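PDB 6GSZ: alpha-L-rhamnosidase from Aspergillus terreus, which probably hydrolyses terminal non-reducing alpha-L-rhamnose residues from alpha-L-rhamnosides. Local coordinates for residues D603-A614 with Y629-F640. Sequence-based numbering, arbitrary orientation. Where two conformers were deposited one is given.
Sequences DAYLLHSTDMLA and YTEWHAKLTKEF. With NAG (2-acetamido-2-deoxy-beta-D-glucopyranose), chain D; NAG (2-acetamido-2-deoxy-beta-D-glucopyranose), chain C.
Leu607 is a knob set into a hole made by His633, Leu636, Thr637 and Phe640, and it shows how two antiparallel helices can interlock mainly through apolar packing, with Asp603 hydrogen-bonded to Trp644 at one end of the pair. Its CB leaves along the flank of the helix, and beyond CG the two methyls close on the partner helix. CD1 lies over one face of the His633 imidazole, 4.0 Å from the ring centroid in a CH-pi contact, and also meets Thr637 OG1 at 3.4 Å. That hydroxyl is itself bonded to His633 O, across the carbonyl plane from Thr637 N. CD2, the other branch, packs on Leu636 CB and reaches Phe640 CB. With CG of His633 anti to its backbone N (chi1 -175°), the imidazole lies against helix 603-614, and Leu607 O sits in the ring plane at its edge, 3.2 Å from His633 CD2. The opposite face looks to Asp611, whose OD2 accepts a bond of 2.9 Å from N2 of a glycan NAG.

Farther along, Leu613 CD2 stands over the centre of the Tyr629 ring, 3.5 Å from its centroid. The phenol oxygen is hydrogen-bonded to Asp560 and Lys556, while a second glycan NAG passes beside this ring and covers one face of Trp632. Helices 598-619 and 623-644, with segment axes 8.6 Å apart at 157°, thus form an antiparallel helical hairpin within the six-hairpin glycosidase domain, whose family fold is an (alpha/alpha)6 barrel.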
ATOM      1  N   ASP A 603     -18.531 -11.213 -17.238  1.00 11.70           N
ATOM      2  CA  ASP A 603     -18.000 -11.938 -18.382  1.00 13.37           C
ATOM      3  C   ASP A 603     -16.883 -11.155 -19.059  1.00 12.13           C
ATOM      4  O   ASP A 603     -15.879 -11.787 -19.504  1.00 13.04           O
ATOM      5  CB  ASP A 603     -19.113 -12.215 -19.387  1.00 12.67           C
ATOM      6  CG  ASP A 603     -20.098 -13.292 -18.957  1.00 12.45           C
ATOM      7  OD1 ASP A 603     -19.795 -14.040 -17.975  1.00 13.67           O
ATOM      8  OD2 ASP A 603     -21.177 -13.398 -19.615  1.00 14.13           O
ATOM      9  N   ALA A 604     -17.018  -9.825 -19.092  1.00 11.33           N
ATOM     10  CA  ALA A 604     -15.930  -8.999 -19.663  1.00 11.63           C
ATOM     11  C   ALA A 604     -14.642  -9.223 -18.861  1.00 10.69           C
ATOM     12  O   ALA A 604     -13.570  -9.440 -19.448  1.00 11.41           O
ATOM     13  CB  ALA A 604     -16.316  -7.556 -19.710  1.00 12.30           C
ATOM     14  N   TYR A 605     -14.768  -9.189 -17.515  1.00 11.61           N
ATOM     15  CA  TYR A 605     -13.609  -9.402 -16.677  1.00 10.83           C
ATOM     16  C   TYR A 605     -13.065 -10.853 -16.717  1.00 10.41           C
ATOM     17  O   TYR A 605     -11.849 -11.065 -16.551  1.00 11.26           O
ATOM     18  CB  TYR A 605     -13.871  -8.939 -15.243  1.00 11.26           C
ATOM     19  CG  TYR A 605     -13.566  -7.486 -15.028  1.00 10.74           C
ATOM     20  CD1 TYR A 605     -14.506  -6.500 -15.308  1.00 10.29           C
ATOM     21  CD2 TYR A 605     -12.320  -7.085 -14.582  1.00 11.99           C
ATOM     22  CE1 TYR A 605     -14.241  -5.158 -15.095  1.00 10.80           C
ATOM     23  CE2 TYR A 605     -12.037  -5.738 -14.383  1.00 11.95           C
ATOM     24  CZ  TYR A 605     -12.994  -4.768 -14.640  1.00 10.86           C
ATOM     25  OH  TYR A 605     -12.688  -3.435 -14.443  1.00 12.95           O
ATOM     26  N   LEU A 606     -13.944 -11.838 -16.976  1.00 10.67           N
ATOM     27  CA  LEU A 606     -13.492 -13.218 -17.198  0.50 11.11           C
ATOM     28  C   LEU A 606     -12.598 -13.272 -18.447  1.00 11.09           C
ATOM     29  O   LEU A 606     -11.546 -13.905 -18.413  1.00 12.62           O
ATOM     30  CB  LEU A 606     -14.703 -14.154 -17.313  0.50 11.76           C
ATOM     31  CG  LEU A 606     -14.444 -15.505 -17.982  0.50 13.48           C
ATOM     32  CD1 LEU A 606     -13.443 -16.326 -17.202  0.50 12.24           C
ATOM     33  CD2 LEU A 606     -15.737 -16.271 -18.197  0.50 13.44           C
ATOM     34  N   LEU A 607     -13.039 -12.638 -19.530  1.00 11.76           N
ATOM     35  CA  LEU A 607     -12.224 -12.592 -20.737  1.00 12.48           C
ATOM     36  C   LEU A 607     -10.884 -11.892 -20.440  1.00 11.98           C
ATOM     37  O   LEU A 607      -9.838 -12.353 -20.856  1.00 11.69           O
ATOM     38  CB  LEU A 607     -12.992 -11.874 -21.844  1.00 13.15           C
ATOM     39  CG  LEU A 607     -13.844 -12.732 -22.772  1.00 16.81           C
ATOM     40  CD1 LEU A 607     -12.985 -13.666 -23.569  1.00 18.77           C
ATOM     41  CD2 LEU A 607     -14.885 -13.530 -22.090  1.00 18.13           C
ATOM     42  N   HIS A 608     -10.954 -10.767 -19.714  1.00 11.25           N
ATOM     43  CA  HIS A 608      -9.738 -10.012 -19.375  1.00 11.00           C
ATOM     44  C   HIS A 608      -8.768 -10.895 -18.557  1.00 11.61           C
ATOM     45  O   HIS A 608      -7.535 -10.898 -18.782  1.00 11.79           O
ATOM     46  CB  HIS A 608     -10.094  -8.702 -18.676  1.00 12.38           C
ATOM     47  CG  HIS A 608      -8.921  -7.907 -18.279  1.00 12.92           C
ATOM     48  ND1 HIS A 608      -7.969  -7.494 -19.184  1.00 14.26           N
ATOM     49  CD2 HIS A 608      -8.600  -7.390 -17.084  1.00 13.95           C
ATOM     50  CE1 HIS A 608      -7.068  -6.764 -18.532  1.00 13.39           C
ATOM     51  NE2 HIS A 608      -7.465  -6.671 -17.227  1.00 14.45           N
ATOM     52  N   SER A 609      -9.280 -11.604 -17.534  1.00 11.23           N
ATOM     53  CA  SER A 609      -8.399 -12.487 -16.773  1.00 11.25           C
ATOM     54  C   SER A 609      -7.790 -13.602 -17.634  1.00 10.89           C
ATOM     55  O   SER A 609      -6.648 -14.019 -17.404  1.00 11.57           O
ATOM     56  CB  SER A 609      -9.148 -13.057 -15.600  1.00 11.63           C
ATOM     57  OG  SER A 609      -9.090 -12.168 -14.488  1.00 12.74           O
ATOM     58  N   THR A 610      -8.601 -14.136 -18.567  1.00 11.67           N
ATOM     59  CA  THR A 610      -8.102 -15.194 -19.430  1.00 11.67           C
ATOM     60  C   THR A 610      -6.963 -14.673 -20.320  1.00 11.31           C
ATOM     61  O   THR A 610      -5.951 -15.386 -20.518  1.00 12.30           O
ATOM     62  CB  THR A 610      -9.254 -15.819 -20.254  1.00 11.26           C
ATOM     63  OG1 THR A 610     -10.294 -16.205 -19.339  1.00 12.64           O
ATOM     64  CG2 THR A 610      -8.796 -16.999 -21.087  1.00 13.69           C
ATOM     65  N   ASP A 611      -7.137 -13.430 -20.798  1.00 11.67           N
ATOM     66  CA  ASP A 611      -6.143 -12.768 -21.639  1.00 12.25           C
ATOM     67  C   ASP A 611      -4.850 -12.519 -20.830  1.00 12.14           C
ATOM     68  O   ASP A 611      -3.721 -12.868 -21.241  1.00 13.14           O
ATOM     69  CB  ASP A 611      -6.724 -11.454 -22.120  1.00 13.79           C
ATOM     70  CG  ASP A 611      -5.925 -10.721 -23.175  1.00 17.67           C
ATOM     71  OD1 ASP A 611      -5.334 -11.390 -24.025  1.00 22.67           O
ATOM     72  OD2 ASP A 611      -5.978  -9.478 -23.157  1.00 21.31           O
ATOM     73  N   MET A 612      -5.025 -11.991 -19.602  1.00 11.95           N
ATOM     74  CA  MET A 612      -3.873 -11.735 -18.740  1.00 12.15           C
ATOM     75  C   MET A 612      -3.153 -13.048 -18.433  1.00 11.69           C
ATOM     76  O   MET A 612      -1.894 -13.094 -18.422  1.00 13.09           O
ATOM     77  CB  MET A 612      -4.251 -11.047 -17.429  1.00 11.32           C
ATOM     78  CG  MET A 612      -4.590  -9.561 -17.575  1.00 12.24           C
ATOM     79  SD  MET A 612      -4.861  -8.755 -15.990  1.00 13.09           S
ATOM     80  CE  MET A 612      -6.399  -9.464 -15.406  1.00 13.46           C
ATOM     81  N   LEU A 613      -3.917 -14.112 -18.172  1.00 11.33           N
ATOM     82  CA  LEU A 613      -3.297 -15.397 -17.827  1.00 12.47           C
ATOM     83  C   LEU A 613      -2.534 -15.993 -19.041  1.00 12.86           C
ATOM     84  O   LEU A 613      -1.465 -16.556 -18.863  1.00 12.63           O
ATOM     85  CB  LEU A 613      -4.353 -16.353 -17.249  1.00 13.48           C
ATOM     86  CG  LEU A 613      -3.807 -17.710 -16.771  1.00 13.62           C
ATOM     87  CD1 LEU A 613      -2.755 -17.545 -15.665  1.00 13.82           C
ATOM     88  CD2 LEU A 613      -4.974 -18.564 -16.303  1.00 13.98           C
ATOM     89  N   ALA A 614      -3.083 -15.858 -20.253  1.00 12.45           N
ATOM     90  CA  ALA A 614      -2.367 -16.243 -21.477  1.00 13.40           C
ATOM     91  C   ALA A 614      -1.028 -15.500 -21.534  1.00 11.41           C
ATOM     92  O   ALA A 614       0.001 -16.113 -21.793  1.00 12.74           O
ATOM     93  CB  ALA A 614      -3.191 -15.964 -22.711  1.00 13.50           C
ATOM     94  N   TYR A 629      -4.931 -20.866 -22.937  1.00 12.66           N
ATOM     95  CA  TYR A 629      -5.714 -19.672 -22.561  1.00 13.54           C
ATOM     96  C   TYR A 629      -6.005 -18.773 -23.750  1.00 12.86           C
ATOM     97  O   TYR A 629      -7.056 -18.137 -23.791  1.00 14.31           O
ATOM     98  CB  TYR A 629      -5.050 -18.947 -21.388  1.00 13.52           C
ATOM     99  CG  TYR A 629      -5.022 -19.806 -20.140  1.00 13.15           C
ATOM    100  CD1 TYR A 629      -6.197 -20.326 -19.610  1.00 12.83           C
ATOM    101  CD2 TYR A 629      -3.830 -20.175 -19.541  1.00 13.07           C
ATOM    102  CE1 TYR A 629      -6.185 -21.205 -18.529  1.00 13.39           C
ATOM    103  CE2 TYR A 629      -3.792 -21.021 -18.439  1.00 14.65           C
ATOM    104  CZ  TYR A 629      -4.977 -21.571 -17.966  1.00 13.24           C
ATOM    105  OH  TYR A 629      -4.956 -22.411 -16.890  1.00 14.84           O
ATOM    106  N   THR A 630      -5.104 -18.777 -24.758  1.00 13.07           N
ATOM    107  CA  THR A 630      -5.370 -18.068 -26.000  1.00 13.84           C
ATOM    108  C   THR A 630      -6.620 -18.665 -26.674  1.00 12.26           C
ATOM    109  O   THR A 630      -7.512 -17.899 -27.171  1.00 15.22           O
ATOM    110  CB  THR A 630      -4.125 -18.081 -26.893  1.00 15.27           C
ATOM    111  OG1 THR A 630      -3.070 -17.370 -26.246  1.00 16.16           O
ATOM    112  CG2 THR A 630      -4.358 -17.447 -28.248  1.00 18.83           C
ATOM    113  N   GLU A 631      -6.689 -19.996 -26.708  1.00 13.87           N
ATOM    114  CA  GLU A 631      -7.815 -20.771 -27.310  0.50 15.32           C
ATOM    115  C   GLU A 631      -9.119 -20.453 -26.560  1.00 14.83           C
ATOM    116  O   GLU A 631     -10.174 -20.193 -27.141  1.00 15.57           O
ATOM    117  CB  GLU A 631      -7.513 -22.278 -27.283  0.50 16.83           C
ATOM    118  CG  GLU A 631      -6.461 -22.717 -28.311  0.50 20.52           C
ATOM    119  CD  GLU A 631      -5.923 -24.145 -28.255  0.50 28.97           C
ATOM    120  OE1 GLU A 631      -6.483 -24.998 -27.496  0.50 28.65           O
ATOM    121  OE2 GLU A 631      -4.922 -24.414 -28.986  0.50 34.04           O
ATOM    122  N   TRP A 632      -9.068 -20.574 -25.230  1.00 13.35           N
ATOM    123  CA  TRP A 632     -10.250 -20.283 -24.382  1.00 14.74           C
ATOM    124  C   TRP A 632     -10.692 -18.836 -24.586  1.00 13.19           C
ATOM    125  O   TRP A 632     -11.887 -18.556 -24.685  1.00 13.88           O
ATOM    126  CB  TRP A 632      -9.954 -20.539 -22.897  1.00 14.00           C
ATOM    127  CG  TRP A 632     -10.124 -21.963 -22.482  1.00 14.44           C
ATOM    128  CD1 TRP A 632      -9.295 -23.021 -22.689  1.00 16.80           C
ATOM    129  CD2 TRP A 632     -11.275 -22.505 -21.826  1.00 15.89           C
ATOM    130  NE1 TRP A 632      -9.850 -24.176 -22.207  1.00 16.61           N
ATOM    131  CE2 TRP A 632     -11.064 -23.891 -21.676  1.00 16.51           C
ATOM    132  CE3 TRP A 632     -12.446 -21.935 -21.325  1.00 17.59           C
ATOM    133  CZ2 TRP A 632     -11.990 -24.725 -21.040  1.00 18.07           C
ATOM    134  CZ3 TRP A 632     -13.358 -22.760 -20.709  1.00 19.22           C
ATOM    135  CH2 TRP A 632     -13.133 -24.128 -20.577  1.00 18.70           C
ATOM    136  N   HIS A 633      -9.733 -17.905 -24.661  1.00 13.77           N
ATOM    137  CA  HIS A 633     -10.090 -16.507 -24.861  1.00 13.28           C
ATOM    138  C   HIS A 633     -10.858 -16.330 -26.184  1.00 15.99           C
ATOM    139  O   HIS A 633     -11.848 -15.607 -26.242  1.00 15.23           O
ATOM    140  CB  HIS A 633      -8.850 -15.635 -24.778  1.00 14.76           C
ATOM    141  CG  HIS A 633      -9.134 -14.191 -24.864  1.00 14.21           C
ATOM    142  ND1 HIS A 633      -9.182 -13.499 -26.041  1.00 20.01           N
ATOM    143  CD2 HIS A 633      -9.337 -13.280 -23.893  1.00 14.66           C
ATOM    144  CE1 HIS A 633      -9.430 -12.228 -25.776  1.00 20.40           C
ATOM    145  NE2 HIS A 633      -9.541 -12.064 -24.459  1.00 14.87           N
ATOM    146  N   ALA A 634     -10.391 -16.988 -27.260  1.00 15.07           N
ATOM    147  CA  ALA A 634     -11.062 -16.830 -28.532  1.00 16.61           C
ATOM    148  C   ALA A 634     -12.470 -17.430 -28.476  1.00 16.30           C
ATOM    149  O   ALA A 634     -13.418 -16.810 -28.952  1.00 18.71           O
ATOM    150  CB  ALA A 634     -10.232 -17.473 -29.626  1.00 18.44           C
ATOM    151  N   LYS A 635     -12.618 -18.621 -27.871  1.00 15.58           N
ATOM    152  CA  LYS A 635     -13.930 -19.272 -27.813  1.00 17.14           C
ATOM    153  C   LYS A 635     -14.896 -18.458 -26.946  1.00 16.25           C
ATOM    154  O   LYS A 635     -16.075 -18.254 -27.304  1.00 17.56           O
ATOM    155  CB  LYS A 635     -13.800 -20.726 -27.351  1.00 19.32           C
ATOM    156  CG  LYS A 635     -13.095 -21.669 -28.330  1.00 27.91           C
ATOM    157  CD  LYS A 635     -13.687 -21.744 -29.716  1.00 42.54           C
ATOM    158  N   LEU A 636     -14.404 -17.939 -25.821  1.00 14.99           N
ATOM    159  CA  LEU A 636     -15.261 -17.182 -24.933  1.00 15.01           C
ATOM    160  C   LEU A 636     -15.549 -15.769 -25.438  1.00 14.59           C
ATOM    161  O   LEU A 636     -16.560 -15.185 -25.080  1.00 16.00           O
ATOM    162  CB  LEU A 636     -14.680 -17.133 -23.523  1.00 15.56           C
ATOM    163  CG  LEU A 636     -14.571 -18.472 -22.810  1.00 17.53           C
ATOM    164  CD1 LEU A 636     -13.966 -18.267 -21.432  1.00 20.45           C
ATOM    165  CD2 LEU A 636     -15.932 -19.114 -22.677  1.00 21.48           C
ATOM    166  N   THR A 637     -14.686 -15.229 -26.312  1.00 14.56           N
ATOM    167  CA  THR A 637     -14.977 -13.973 -26.935  1.00 15.66           C
ATOM    168  C   THR A 637     -16.250 -14.123 -27.808  1.00 16.18           C
ATOM    169  O   THR A 637     -17.145 -13.267 -27.791  1.00 16.19           O
ATOM    170  CB  THR A 637     -13.792 -13.465 -27.752  1.00 18.29           C
ATOM    171  OG1 THR A 637     -12.700 -13.085 -26.914  1.00 19.31           O
ATOM    172  CG2 THR A 637     -14.199 -12.276 -28.581  1.00 20.29           C
ATOM    173  N   LYS A 638     -16.330 -15.233 -28.555  1.00 15.45           N
ATOM    174  CA  LYS A 638     -17.536 -15.567 -29.348  0.50 16.35           C
ATOM    175  C   LYS A 638     -18.766 -15.673 -28.431  1.00 15.26           C
ATOM    176  O   LYS A 638     -19.828 -15.097 -28.732  1.00 16.26           O
ATOM    177  CB  LYS A 638     -17.343 -16.840 -30.186  0.50 18.53           C
ATOM    178  CG  LYS A 638     -18.565 -17.312 -30.971  0.50 21.43           C
ATOM    179  CD  LYS A 638     -18.364 -18.643 -31.707  0.50 24.67           C
ATOM    180  CE  LYS A 638     -19.618 -19.106 -32.418  0.50 31.55           C
ATOM    181  NZ  LYS A 638     -19.302 -19.832 -33.673  0.50 36.71           N
ATOM    182  N   GLU A 639     -18.604 -16.348 -27.276  1.00 15.27           N
ATOM    183  CA  GLU A 639     -19.739 -16.490 -26.330  1.00 15.97           C
ATOM    184  C   GLU A 639     -20.131 -15.125 -25.728  1.00 14.71           C
ATOM    185  O   GLU A 639     -21.320 -14.837 -25.571  1.00 16.64           O
ATOM    186  CB  GLU A 639     -19.427 -17.508 -25.239  1.00 16.92           C
ATOM    187  CG  GLU A 639     -19.186 -18.900 -25.726  1.00 17.47           C
ATOM    188  CD  GLU A 639     -20.341 -19.511 -26.512  1.00 20.24           C
ATOM    189  OE1 GLU A 639     -21.521 -19.097 -26.287  1.00 20.15           O
ATOM    190  OE2 GLU A 639     -20.075 -20.437 -27.325  1.00 26.18           O
ATOM    191  N   PHE A 640     -19.152 -14.269 -25.427  1.00 14.90           N
ATOM    192  CA  PHE A 640     -19.404 -12.908 -24.953  1.00 14.02           C
ATOM    193  C   PHE A 640     -20.267 -12.138 -25.949  1.00 13.92           C
ATOM    194  O   PHE A 640     -21.261 -11.476 -25.585  1.00 14.91           O
ATOM    195  CB  PHE A 640     -18.119 -12.158 -24.601  1.00 13.82           C
ATOM    196  CG  PHE A 640     -18.377 -10.774 -24.074  1.00 14.10           C
ATOM    197  CD1 PHE A 640     -18.549  -9.707 -24.938  1.00 13.84           C
ATOM    198  CD2 PHE A 640     -18.462 -10.527 -22.707  1.00 13.50           C
ATOM    199  CE1 PHE A 640     -18.822  -8.443 -24.464  1.00 14.51           C
ATOM    200  CE2 PHE A 640     -18.751  -9.260 -22.248  1.00 14.03           C
ATOM    201  CZ  PHE A 640     -18.957  -8.233 -23.111  1.00 14.08           C
TER
HETATM  202  C1  NAG D   1      -6.963 -24.792 -19.963  1.00 17.06           C
HETATM  203  C2  NAG D   1      -6.189 -25.592 -18.865  1.00 16.05           C
HETATM  204  C3  NAG D   1      -7.162 -26.487 -18.097  1.00 16.06           C
HETATM  205  C4  NAG D   1      -8.367 -25.658 -17.611  1.00 16.10           C
HETATM  206  C5  NAG D   1      -8.946 -24.766 -18.680  1.00 14.34           C
HETATM  207  C6  NAG D   1      -9.970 -23.764 -18.143  1.00 15.03           C
HETATM  208  C7  NAG D   1      -3.863 -25.961 -19.396  1.00 20.34           C
HETATM  209  C8  NAG D   1      -2.823 -26.841 -20.002  1.00 23.27           C
HETATM  210  N2  NAG D   1      -5.118 -26.397 -19.397  1.00 18.79           N
HETATM  211  O3  NAG D   1      -6.483 -27.110 -17.000  1.00 18.42           O
HETATM  212  O4  NAG D   1      -9.463 -26.516 -17.235  1.00 16.07           O
HETATM  213  O5  NAG D   1      -7.929 -24.001 -19.381  1.00 15.25           O
HETATM  214  O6  NAG D   1      -9.337 -22.654 -17.469  1.00 14.69           O
HETATM  215  O7  NAG D   1      -3.554 -24.827 -18.969  1.00 18.75           O
HETATM  216  C1  NAG C   1      -1.887  -9.833 -24.220  1.00 18.97           C
HETATM  217  C2  NAG C   1      -2.405  -8.414 -24.064  1.00 19.08           C
HETATM  218  C3  NAG C   1      -3.101  -7.964 -25.359  1.00 22.42           C
HETATM  219  C4  NAG C   1      -2.189  -8.199 -26.546  1.00 25.58           C
HETATM  220  C5  NAG C   1      -1.677  -9.634 -26.551  1.00 25.94           C
HETATM  221  C6  NAG C   1      -0.685  -9.912 -27.677  1.00 29.14           C
HETATM  222  C7  NAG C   1      -3.140  -7.491 -21.930  1.00 24.86           C
HETATM  223  C8  NAG C   1      -4.193  -7.569 -20.861  1.00 26.30           C
HETATM  224  N2  NAG C   1      -3.294  -8.336 -22.946  1.00 18.94           N
HETATM  225  O3  NAG C   1      -3.425  -6.578 -25.246  1.00 25.44           O
HETATM  226  O4  NAG C   1      -2.995  -8.002 -27.726  1.00 29.57           O
HETATM  227  O5  NAG C   1      -1.012  -9.882 -25.303  1.00 21.63           O
HETATM  228  O6  NAG C   1       0.480  -9.055 -27.579  1.00 32.73           O
HETATM  229  O7  NAG C   1      -2.194  -6.737 -21.851  1.00 30.76           O